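Local coordinates for protein F420-dependent methylenetetrahydromethanopterin dehydrogenase (Methanopyrus kandleri, PDB 1QV9) that catalyses the reversible, coenzyme F420-dependent reduction of methenyl-tetrahydromethanopterin to methylene-tetrahydromethanopterin on the methanogenic route from carbon dioxide, at residues 153-158 against 189-194; 149-154 against 205-210; 160-165 against 264-269; 141-146 against 243-248. All coordinates share one frame; numbering follows the deposited sequence.

Interaction 1. Residues 153-158 against 189-194; sequences VFRVVQ and LEREEF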
# COMPACT_ATOMS: atom_id res chain seq x y z
N VAL A 153 11.57 -17.99 11.06
CA VAL A 153 12.79 -18.75 10.89
C VAL A 153 13.78 -18.50 12.04
O VAL A 153 14.44 -19.43 12.50
CB VAL A 153 13.49 -18.42 9.53
CG1 VAL A 153 14.93 -18.98 9.50
CG2 VAL A 153 12.65 -18.99 8.40
N PHE A 154 13.89 -17.24 12.50
CA PHE A 154 14.83 -16.95 13.58
C PHE A 154 14.38 -17.63 14.89
O PHE A 154 15.24 -17.86 15.75
CB PHE A 154 14.97 -15.42 13.80
CG PHE A 154 15.89 -14.73 12.81
CD1 PHE A 154 15.79 -13.37 12.62
CD2 PHE A 154 16.83 -15.44 12.09
CE1 PHE A 154 16.63 -12.70 11.72
CE2 PHE A 154 17.67 -14.77 11.17
CZ PHE A 154 17.56 -13.41 11.01
N ARG A 155 13.09 -17.89 15.04
CA ARG A 155 12.65 -18.56 16.27
C ARG A 155 13.13 -20.01 16.24
O ARG A 155 13.43 -20.59 17.28
CB ARG A 155 11.12 -18.51 16.47
CG ARG A 155 10.74 -18.51 17.97
CD ARG A 155 9.26 -18.53 18.19
NE ARG A 155 8.53 -17.46 17.52
CZ ARG A 155 8.47 -16.21 17.95
NH1 ARG A 155 7.78 -15.32 17.26
NH2 ARG A 155 9.08 -15.85 19.06
N VAL A 156 13.21 -20.62 15.06
CA VAL A 156 13.71 -21.99 14.97
C VAL A 156 15.19 -22.01 15.42
O VAL A 156 15.65 -22.92 16.12
CB VAL A 156 13.65 -22.51 13.51
CG1 VAL A 156 14.21 -23.91 13.42
CG2 VAL A 156 12.19 -22.50 13.01
N VAL A 157 15.95 -21.01 14.96
CA VAL A 157 17.37 -20.92 15.33
C VAL A 157 17.52 -20.67 16.82
O VAL A 157 18.38 -21.29 17.44
CB VAL A 157 18.06 -19.79 14.47
CG1 VAL A 157 19.53 -19.63 14.83
CG2 VAL A 157 17.93 -20.12 13.00
N GLN A 158 16.70 -19.77 17.36
CA GLN A 158 16.72 -19.44 18.78
C GLN A 158 16.48 -20.73 19.56
O GLN A 158 17.23 -21.03 20.50
CB GLN A 158 15.62 -18.43 19.12
CG GLN A 158 15.51 -18.08 20.62
CD GLN A 158 14.17 -17.47 21.06
OE1 GLN A 158 13.35 -17.02 20.24
NE2 GLN A 158 13.95 -17.43 22.38
N LEU A 189 5.33 -25.46 8.27
CA LEU A 189 4.12 -26.28 8.38
C LEU A 189 3.94 -26.90 9.75
O LEU A 189 2.80 -27.12 10.19
CB LEU A 189 4.17 -27.37 7.31
CG LEU A 189 3.94 -26.86 5.88
CD1 LEU A 189 4.38 -27.93 4.88
CD2 LEU A 189 2.47 -26.45 5.65
N GLU A 190 5.05 -27.19 10.44
CA GLU A 190 4.94 -27.80 11.77
C GLU A 190 5.33 -26.92 12.95
O GLU A 190 5.56 -27.41 14.06
CB GLU A 190 5.76 -29.09 11.78
CG GLU A 190 5.14 -30.15 10.90
CD GLU A 190 6.02 -31.38 10.78
OE1 GLU A 190 5.47 -32.49 10.83
OE2 GLU A 190 7.25 -31.23 10.63
N ARG A 191 5.42 -25.62 12.73
CA ARG A 191 5.76 -24.71 13.80
C ARG A 191 4.42 -24.27 14.41
O ARG A 191 3.38 -24.31 13.75
CB ARG A 191 6.50 -23.49 13.24
CG ARG A 191 7.82 -23.80 12.50
CD ARG A 191 8.92 -24.21 13.47
NE ARG A 191 9.07 -23.22 14.53
CZ ARG A 191 9.78 -23.44 15.62
NH1 ARG A 191 10.40 -24.61 15.78
NH2 ARG A 191 9.83 -22.51 16.58
N GLU A 192 4.41 -23.84 15.66
CA GLU A 192 3.12 -23.38 16.19
C GLU A 192 3.18 -21.86 16.12
O GLU A 192 2.56 -21.17 16.91
CB GLU A 192 2.96 -23.83 17.64
CG GLU A 192 2.86 -25.33 17.77
CD GLU A 192 1.75 -25.88 16.92
OE1 GLU A 192 0.59 -25.93 17.40
OE2 GLU A 192 2.02 -26.24 15.76
N GLU A 193 3.92 -21.36 15.15
CA GLU A 193 4.13 -19.93 15.02
C GLU A 193 2.88 -19.03 14.87
O GLU A 193 2.62 -18.12 15.69
CB GLU A 193 5.08 -19.71 13.83
CG GLU A 193 5.60 -18.26 13.60
CD GLU A 193 6.54 -17.80 14.68
OE1 GLU A 193 7.23 -18.65 15.32
OE2 GLU A 193 6.59 -16.58 14.89
N PHE A 194 2.08 -19.33 13.86
CA PHE A 194 0.94 -18.50 13.53
C PHE A 194 -0.44 -18.97 13.94
O PHE A 194 -0.83 -20.12 13.66
CB PHE A 194 0.92 -18.30 12.00
CG PHE A 194 2.17 -17.62 11.47
CD1 PHE A 194 2.33 -16.26 11.65
CD2 PHE A 194 3.19 -18.35 10.85
CE1 PHE A 194 3.51 -15.61 11.22
CE2 PHE A 194 4.36 -17.73 10.42
CZ PHE A 194 4.52 -16.36 10.60

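Interaction 2. Residues 149-154 against 205-210; sequences AATGVF and AALEIA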
# COMPACT_ATOMS: atom_id res chain seq x y z
N ALA A 149 12.93 -13.01 10.26
CA ALA A 149 12.34 -12.77 11.58
C ALA A 149 10.85 -12.98 11.57
O ALA A 149 10.33 -13.83 12.30
CB ALA A 149 12.68 -11.33 12.04
N ALA A 150 10.12 -12.24 10.73
CA ALA A 150 8.67 -12.31 10.71
C ALA A 150 8.06 -13.63 10.26
O ALA A 150 6.91 -13.91 10.57
CB ALA A 150 8.09 -11.11 9.92
N THR A 151 8.82 -14.44 9.51
CA THR A 151 8.27 -15.75 9.10
C THR A 151 8.47 -16.77 10.22
O THR A 151 7.87 -17.86 10.18
CB THR A 151 8.98 -16.29 7.85
OG1 THR A 151 10.37 -16.45 8.13
CG2 THR A 151 8.71 -15.34 6.65
N GLY A 152 9.30 -16.42 11.21
CA GLY A 152 9.55 -17.35 12.30
C GLY A 152 10.81 -18.18 12.15
O GLY A 152 11.13 -18.99 13.03
N VAL A 153 11.57 -17.99 11.06
CA VAL A 153 12.79 -18.75 10.89
C VAL A 153 13.78 -18.50 12.04
O VAL A 153 14.44 -19.43 12.50
CB VAL A 153 13.49 -18.42 9.53
CG1 VAL A 153 14.93 -18.98 9.50
CG2 VAL A 153 12.65 -18.99 8.40
N PHE A 154 13.89 -17.24 12.50
CA PHE A 154 14.83 -16.95 13.58
C PHE A 154 14.38 -17.63 14.89
O PHE A 154 15.24 -17.86 15.75
CB PHE A 154 14.97 -15.42 13.80
CG PHE A 154 15.89 -14.73 12.81
CD1 PHE A 154 15.79 -13.37 12.62
CD2 PHE A 154 16.83 -15.44 12.09
CE1 PHE A 154 16.63 -12.70 11.72
CE2 PHE A 154 17.67 -14.77 11.17
CZ PHE A 154 17.56 -13.41 11.01
N ALA A 205 4.98 -18.35 1.46
CA ALA A 205 5.25 -17.71 0.17
C ALA A 205 6.51 -16.83 0.29
O ALA A 205 7.33 -16.77 -0.61
CB ALA A 205 4.08 -16.84 -0.26
N ALA A 206 6.66 -16.09 1.39
CA ALA A 206 7.86 -15.30 1.52
C ALA A 206 9.16 -16.12 1.52
O ALA A 206 10.13 -15.71 0.93
CB ALA A 206 7.77 -14.43 2.84
N LEU A 207 9.17 -17.27 2.18
CA LEU A 207 10.36 -18.08 2.27
C LEU A 207 10.62 -18.74 0.92
O LEU A 207 11.78 -18.93 0.58
CB LEU A 207 10.25 -19.17 3.34
CG LEU A 207 10.18 -18.66 4.78
CD1 LEU A 207 10.36 -19.86 5.73
CD2 LEU A 207 11.34 -17.66 5.05
N GLU A 208 9.56 -19.06 0.19
CA GLU A 208 9.76 -19.69 -1.12
C GLU A 208 10.41 -18.66 -2.02
O GLU A 208 11.41 -18.96 -2.71
CB GLU A 208 8.43 -20.17 -1.72
CG GLU A 208 8.65 -20.79 -3.11
CD GLU A 208 9.33 -22.14 -3.04
OE1 GLU A 208 9.89 -22.55 -4.09
OE2 GLU A 208 9.32 -22.78 -1.95
N ILE A 209 9.90 -17.42 -2.02
CA ILE A 209 10.49 -16.39 -2.88
C ILE A 209 11.95 -16.12 -2.47
O ILE A 209 12.82 -15.96 -3.32
CB ILE A 209 9.65 -15.09 -2.82
CG1 ILE A 209 8.27 -15.35 -3.43
CG2 ILE A 209 10.43 -13.91 -3.47
CD1 ILE A 209 7.29 -14.17 -3.32
N ALA A 210 12.22 -16.01 -1.17
CA ALA A 210 13.56 -15.80 -0.69
C ALA A 210 14.48 -16.93 -1.14
O ALA A 210 15.59 -16.66 -1.56
CB ALA A 210 13.55 -15.68 0.87

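Interaction 3. Residues 160-165 against 264-269; sequences AFDELI and TPHAPD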
# COMPACT_ATOMS: atom_id res chain seq x y z
N ALA A 160 16.88 -23.92 18.71
CA ALA A 160 17.97 -24.88 18.60
C ALA A 160 19.14 -24.51 19.52
O ALA A 160 19.74 -25.38 20.17
CB ALA A 160 18.45 -24.98 17.16
N PHE A 161 19.49 -23.23 19.56
CA PHE A 161 20.59 -22.82 20.41
C PHE A 161 20.22 -22.80 21.87
O PHE A 161 21.07 -23.10 22.70
CB PHE A 161 21.16 -21.45 19.95
CG PHE A 161 22.13 -21.58 18.82
CD1 PHE A 161 21.83 -21.06 17.58
CD2 PHE A 161 23.31 -22.28 18.99
CE1 PHE A 161 22.69 -21.26 16.49
CE2 PHE A 161 24.17 -22.49 17.92
CZ PHE A 161 23.86 -21.97 16.66
N ASP A 162 18.97 -22.47 22.19
CA ASP A 162 18.57 -22.47 23.60
C ASP A 162 18.66 -23.91 24.15
O ASP A 162 19.06 -24.09 25.30
CB ASP A 162 17.17 -21.89 23.74
CG ASP A 162 17.17 -20.35 23.86
OD1 ASP A 162 16.14 -19.72 23.58
OD2 ASP A 162 18.22 -19.78 24.27
N GLU A 163 18.31 -24.90 23.34
CA GLU A 163 18.40 -26.31 23.75
C GLU A 163 19.88 -26.68 24.00
O GLU A 163 20.23 -27.33 25.00
CB GLU A 163 17.82 -27.21 22.66
CG GLU A 163 17.89 -28.72 22.95
CD GLU A 163 17.53 -29.58 21.73
OE1 GLU A 163 16.44 -29.38 21.15
OE2 GLU A 163 18.35 -30.45 21.35
N LEU A 164 20.77 -26.26 23.10
CA LEU A 164 22.19 -26.55 23.25
C LEU A 164 22.76 -25.85 24.50
O LEU A 164 23.62 -26.41 25.21
CB LEU A 164 22.92 -26.08 21.99
CG LEU A 164 24.28 -26.71 21.69
CD1 LEU A 164 24.14 -28.23 21.50
CD2 LEU A 164 24.85 -26.05 20.43
N ILE A 165 22.29 -24.64 24.78
CA ILE A 165 22.74 -23.90 25.95
C ILE A 165 22.33 -24.65 27.22
O ILE A 165 23.11 -24.69 28.18
CB ILE A 165 22.19 -22.47 25.97
CG1 ILE A 165 22.97 -21.63 24.94
CG2 ILE A 165 22.31 -21.85 27.38
CD1 ILE A 165 22.31 -20.36 24.58
N THR A 264 8.43 -14.92 22.47
CA THR A 264 9.12 -15.91 23.30
C THR A 264 10.41 -15.32 23.85
O THR A 264 11.51 -15.69 23.44
CB THR A 264 9.42 -17.24 22.52
OG1 THR A 264 10.20 -16.97 21.33
CG2 THR A 264 8.13 -17.93 22.15
N PRO A 265 10.29 -14.36 24.79
CA PRO A 265 11.44 -13.71 25.40
C PRO A 265 12.12 -14.56 26.45
O PRO A 265 11.51 -15.49 27.00
CB PRO A 265 10.84 -12.46 26.04
CG PRO A 265 9.49 -13.01 26.53
CD PRO A 265 9.02 -13.86 25.36
N HIS A 266 13.39 -14.26 26.69
CA HIS A 266 14.15 -14.94 27.73
C HIS A 266 13.97 -14.26 29.09
O HIS A 266 13.92 -13.04 29.17
CB HIS A 266 15.65 -14.91 27.40
CG HIS A 266 16.01 -15.73 26.21
ND1 HIS A 266 16.20 -15.17 24.96
CD2 HIS A 266 16.21 -17.06 26.06
CE1 HIS A 266 16.50 -16.12 24.09
NE2 HIS A 266 16.51 -17.27 24.73
N ALA A 267 13.87 -15.07 30.15
CA ALA A 267 13.81 -14.54 31.52
C ALA A 267 15.30 -14.34 31.88
O ALA A 267 16.19 -14.80 31.16
CB ALA A 267 13.19 -15.57 32.47
N PRO A 268 15.59 -13.65 33.00
CA PRO A 268 16.99 -13.41 33.40
C PRO A 268 17.78 -14.69 33.65
O PRO A 268 19.01 -14.72 33.47
CB PRO A 268 16.83 -12.58 34.67
CG PRO A 268 15.60 -11.79 34.38
CD PRO A 268 14.67 -12.83 33.80
N ASP A 269 17.09 -15.75 34.07
CA ASP A 269 17.73 -17.02 34.33
C ASP A 269 17.83 -17.88 33.07
O ASP A 269 18.28 -19.02 33.10
CB ASP A 269 16.98 -17.76 35.47
CG ASP A 269 15.68 -18.42 35.03
OD1 ASP A 269 15.17 -18.14 33.93
OD2 ASP A 269 15.15 -19.24 35.81

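Interaction 4. Residues 141-146 against 243-248; sequences NADLMK and KAAELA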
# COMPACT_ATOMS: atom_id res chain seq x y z
N ASN A 141 19.90 -6.66 3.00
CA ASN A 141 19.98 -7.33 4.30
C ASN A 141 18.80 -6.94 5.19
O ASN A 141 18.35 -7.77 5.99
CB ASN A 141 21.30 -7.09 4.98
CG ASN A 141 22.34 -8.04 4.44
OD1 ASN A 141 23.11 -7.71 3.54
ND2 ASN A 141 22.33 -9.26 4.96
N ALA A 142 18.33 -5.70 5.10
CA ALA A 142 17.15 -5.29 5.89
C ALA A 142 15.94 -6.12 5.47
O ALA A 142 15.17 -6.58 6.30
CB ALA A 142 16.85 -3.78 5.69
N ASP A 143 15.75 -6.31 4.16
CA ASP A 143 14.63 -7.09 3.70
C ASP A 143 14.76 -8.55 4.11
O ASP A 143 13.76 -9.16 4.56
CB ASP A 143 14.49 -6.97 2.18
CG ASP A 143 13.89 -5.64 1.75
OD1 ASP A 143 13.14 -5.01 2.55
OD2 ASP A 143 14.15 -5.21 0.60
N LEU A 144 15.96 -9.12 3.95
CA LEU A 144 16.17 -10.51 4.33
C LEU A 144 15.96 -10.70 5.84
O LEU A 144 15.33 -11.68 6.25
CB LEU A 144 17.57 -10.94 3.88
CG LEU A 144 18.01 -12.32 4.35
CD1 LEU A 144 17.08 -13.40 3.83
CD2 LEU A 144 19.46 -12.58 3.83
N MSE A 145 16.45 -9.75 6.65
CA MSE A 145 16.26 -9.86 8.12
C MSE A 145 14.77 -9.85 8.45
O MSE A 145 14.30 -10.62 9.33
CB MSE A 145 16.97 -8.69 8.82
CG MSE A 145 16.92 -8.83 10.33
SE MSE A 145 17.95 -7.37 11.15
CE MSE A 145 19.66 -7.77 10.29
N LYS A 146 14.01 -8.98 7.79
CA LYS A 146 12.56 -8.93 8.05
C LYS A 146 11.93 -10.29 7.69
O LYS A 146 11.09 -10.83 8.41
CB LYS A 146 11.92 -7.80 7.22
CG LYS A 146 10.41 -7.73 7.24
CD LYS A 146 9.87 -7.68 8.65
CE LYS A 146 8.37 -7.47 8.63
NZ LYS A 146 7.78 -7.48 9.97
N LYS A 243 9.74 -7.86 -2.07
CA LYS A 243 8.36 -8.35 -1.98
C LYS A 243 8.20 -9.49 -0.97
O LYS A 243 7.13 -9.65 -0.37
CB LYS A 243 7.84 -8.81 -3.36
CG LYS A 243 7.58 -7.59 -4.26
CD LYS A 243 6.62 -6.59 -3.56
CE LYS A 243 6.13 -5.47 -4.48
NZ LYS A 243 7.24 -4.60 -4.87
N ALA A 244 9.24 -10.31 -0.80
CA ALA A 244 9.18 -11.36 0.20
C ALA A 244 9.07 -10.64 1.57
O ALA A 244 8.32 -11.12 2.41
CB ALA A 244 10.45 -12.27 0.15
N ALA A 245 9.79 -9.54 1.78
CA ALA A 245 9.69 -8.85 3.11
C ALA A 245 8.27 -8.32 3.29
O ALA A 245 7.73 -8.30 4.41
CB ALA A 245 10.67 -7.69 3.19
N GLU A 246 7.64 -7.84 2.20
CA GLU A 246 6.28 -7.32 2.30
C GLU A 246 5.32 -8.45 2.69
O GLU A 246 4.38 -8.24 3.48
CB GLU A 246 5.88 -6.69 0.97
CG GLU A 246 4.53 -6.03 0.94
CD GLU A 246 4.18 -5.64 -0.48
OE1 GLU A 246 5.03 -4.96 -1.10
OE2 GLU A 246 3.10 -6.02 -0.97
N LEU A 247 5.52 -9.65 2.15
CA LEU A 247 4.66 -10.77 2.53
C LEU A 247 4.83 -11.09 4.00
O LEU A 247 3.84 -11.38 4.68
CB LEU A 247 5.01 -12.03 1.70
CG LEU A 247 4.32 -12.16 0.35
CD1 LEU A 247 5.08 -13.20 -0.48
CD2 LEU A 247 2.87 -12.61 0.54
N ALA A 248 6.08 -11.08 4.46
CA ALA A 248 6.35 -11.39 5.87
C ALA A 248 5.69 -10.31 6.72
O ALA A 248 5.12 -10.61 7.81
CB ALA A 248 7.85 -11.46 6.11

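Interaction 1. Residues 153-158 against 189-194
R155 and E193 both run their CG atoms anti to their own backbone N (chi1 -150° and -173°), and the arginine chain then bends at chi3, the glutamate chain at chi2, so that guanidinium and carboxylate come together edge to edge. The grip is side-on and two-pronged. R155 NE reaches E193 OE1 at 2.8 Å, and R155 NH1 reaches E193 OE2 at 2.9 Å. Both bonds are nearly straight, both oxygens accept through their syn lone pairs, and the planes of the two groups differ by only 13°. This fixes the rotation of both groups in a buried setting. The third guanidinium nitrogen, NH2 of R155, turns to T264 OG1 and to D133 of a neighbouring subunit, so every nitrogen of the group has a partner.

Beside this polar pair, R191 folds back through bends at chi2 and chi3 and lays its guanidinium under V156. The valine methyl CG2 sits over one face, displaced toward the rim, with R191 NE 3.5 Å from V156 CG2. The charged end of R191 is taken up by a salt bridge to E159, one turn further along the helix from R155. Two arginine charges thus come fairly near each other, R155 NE lying 5.3 Å from R191 NH2; their separate carboxylate partners probably offset the repulsion.

What results is a bidentate arginine-glutamate salt bridge flanked by an aliphatic-over-guanidinium contact, joining the start of helix 153-169 to the loop that leads into helix 197-223, at a boundary with another subunit of the hexamer.

Interaction 2. Residues 149-154 against 205-210
No flat group takes part where T151 and V153 meet A206 and L207: the surfaces are methyl branches and one hydroxyl, with neither a ring nor an amide face involved. Just outside this contact, the F194 ring packs its CZ 3.4 Å from A150 O.

L207 does most of the touching. Its CD2 branch nestles against T151, 3.4 Å from T151 OG1 and 3.9 Å from T151 CG2, and also touches V153 CG2. The CD1 branch meets chiefly V153, lying 3.6 Å from V153 CG2. The isobutyl fork therefore fits across the turn between two helices. Alongside, A206 CB adds a looser methyl contact, 4.0 Å from T151 CG2.

T151 presents this surface because its chi1 of 61° sets OG1 between its backbone N and its carbonyl carbon, where the hydroxyl hydrogen-bonds back to V147 O; the polar atom is thus satisfied although a leucine methyl lies against it. G152, with a phi of 97°, has left helical geometry and occupies the N-cap position of helix 153-169, in a conformation where any CB would collide with the preceding carbonyl oxygen. Replacing L207 with an alanine would probably remove both methyl branches that T151 and V153 rest on and open a gap beside the turn.

L207 also touches V147 of helix 134-150 and P121 and L188 in loops. The contact thus wedges helix 197-223 against the junction of helices 134-150 and 153-169, while A206 also touches L247 of helix 227-257.

Interaction 3. Residues 160-165 against 264-269
Hydrogen bonding accounts for the whole meeting of D162 with H266. The imidazole donates from NE2 to D162 OD1 at 2.7 Å, with an N-H...O angle of 150°, and more weakly from the same NE2 to D162 OD2 at 3.1 Å. The bond is thus lopsided, a short main link with a second, poorer one to the other oxygen.

In terms of orientation, the two side chains come from opposite directions. The carboxylate faces the NE2 edge of the ring and stands almost upright to it, the planes 83° apart. OD1 is met on its syn side, slightly out of the carboxylate plane. In each residue CG lies beside the backbone N and anti to the carbonyl carbon; CB of H266 already points toward the helix, and this rotamer keeps the ring on that course.

Charged and polar partners outside complete the group. D162 OD2 forms a salt bridge with R30, and OD1 takes a weak hydrogen bond from Q158 NE2. On the far side of the imidazole, H266 ND1 is hydrogen-bonded to E26 OE2. The backbone carbonyl of H266 receives R129 of a neighbouring subunit, so the loop belongs to an intersubunit boundary as well. With an asparagine in place of D162, R30 would probably lose its countercharge here and the histidine one of its two acidic neighbours.

A buried imidazole held at both nitrogens by carboxylates is consistent with a doubly protonated, positively charged ring, its charge shared between D162 and E26 while D162 also serves R30.

Interaction 4. Residues 141-146 against 243-248
D143 and K146 pack against A245 and A248 in a helix-helix contact of the helix bundle; the axes of the two short segments approach to 8.3 Å, and their N-to-C directions run the same general way, 34° apart. Along the second segment, K243 and A244 face elsewhere: K243 NZ makes a salt bridge with E250 of a neighbouring subunit, and A244 rests on I209 of helix 197-223.

A245 is the centre of the contact. Its methyl enters beside D143, with CB 3.7 Å from the backbone oxygen D143 O and equally 3.7 Å from D143 OD1. A residue this small lets the backbones come close, with A245 CA only 5.3 Å from D143 CA. K146 covers the same alanine from the next turn through the aliphatic part of its chain: K146 CG lies 4.1 Å from A245 CB. The lysine passes across the alanine because CG stands anti to the backbone N (chi1 172°) and the chain bends at chi2 (54°) before running on extended; its NZ has a long, weak ion pair with D249. No hydrogen bond crosses, and the contact is van der Waals in kind even where oxygens meet methyls.

E246 and L247 turn off to other neighbours, E246 to K243 of that same neighbouring subunit and L247 to A205, A206 and I209 of helix 197-223. A248 then brings the line back to helix 134-150, where its methyl also meets T151. One turn beyond A245, this A248 methyl CB sits 4.0 Å from the carbonyl oxygen K146 O.

In the fold
All four contacts are buried, interactions 2 and 3 throughout, while interactions 1 and 4 each include one partly exposed residue (R191, D143). Interactions 2 and 4, centres 8 Å apart, lie among the bundle helices and rely on van der Waals contact of alanine and leucine methyls, in interaction 4 against an aspartate and the aliphatic part of a lysine; both draw on helix 134-150. Interactions 1 and 3 tie helix 153-169 to loops and are ionic or strongly polar; they meet where T264 receives R155 and Q158. Interaction 1 shares V153 and F154 with interaction 2. Interactions 3 and 4 stay apart, about 14 Å between nearest atoms, although one neighbouring subunit borders all four.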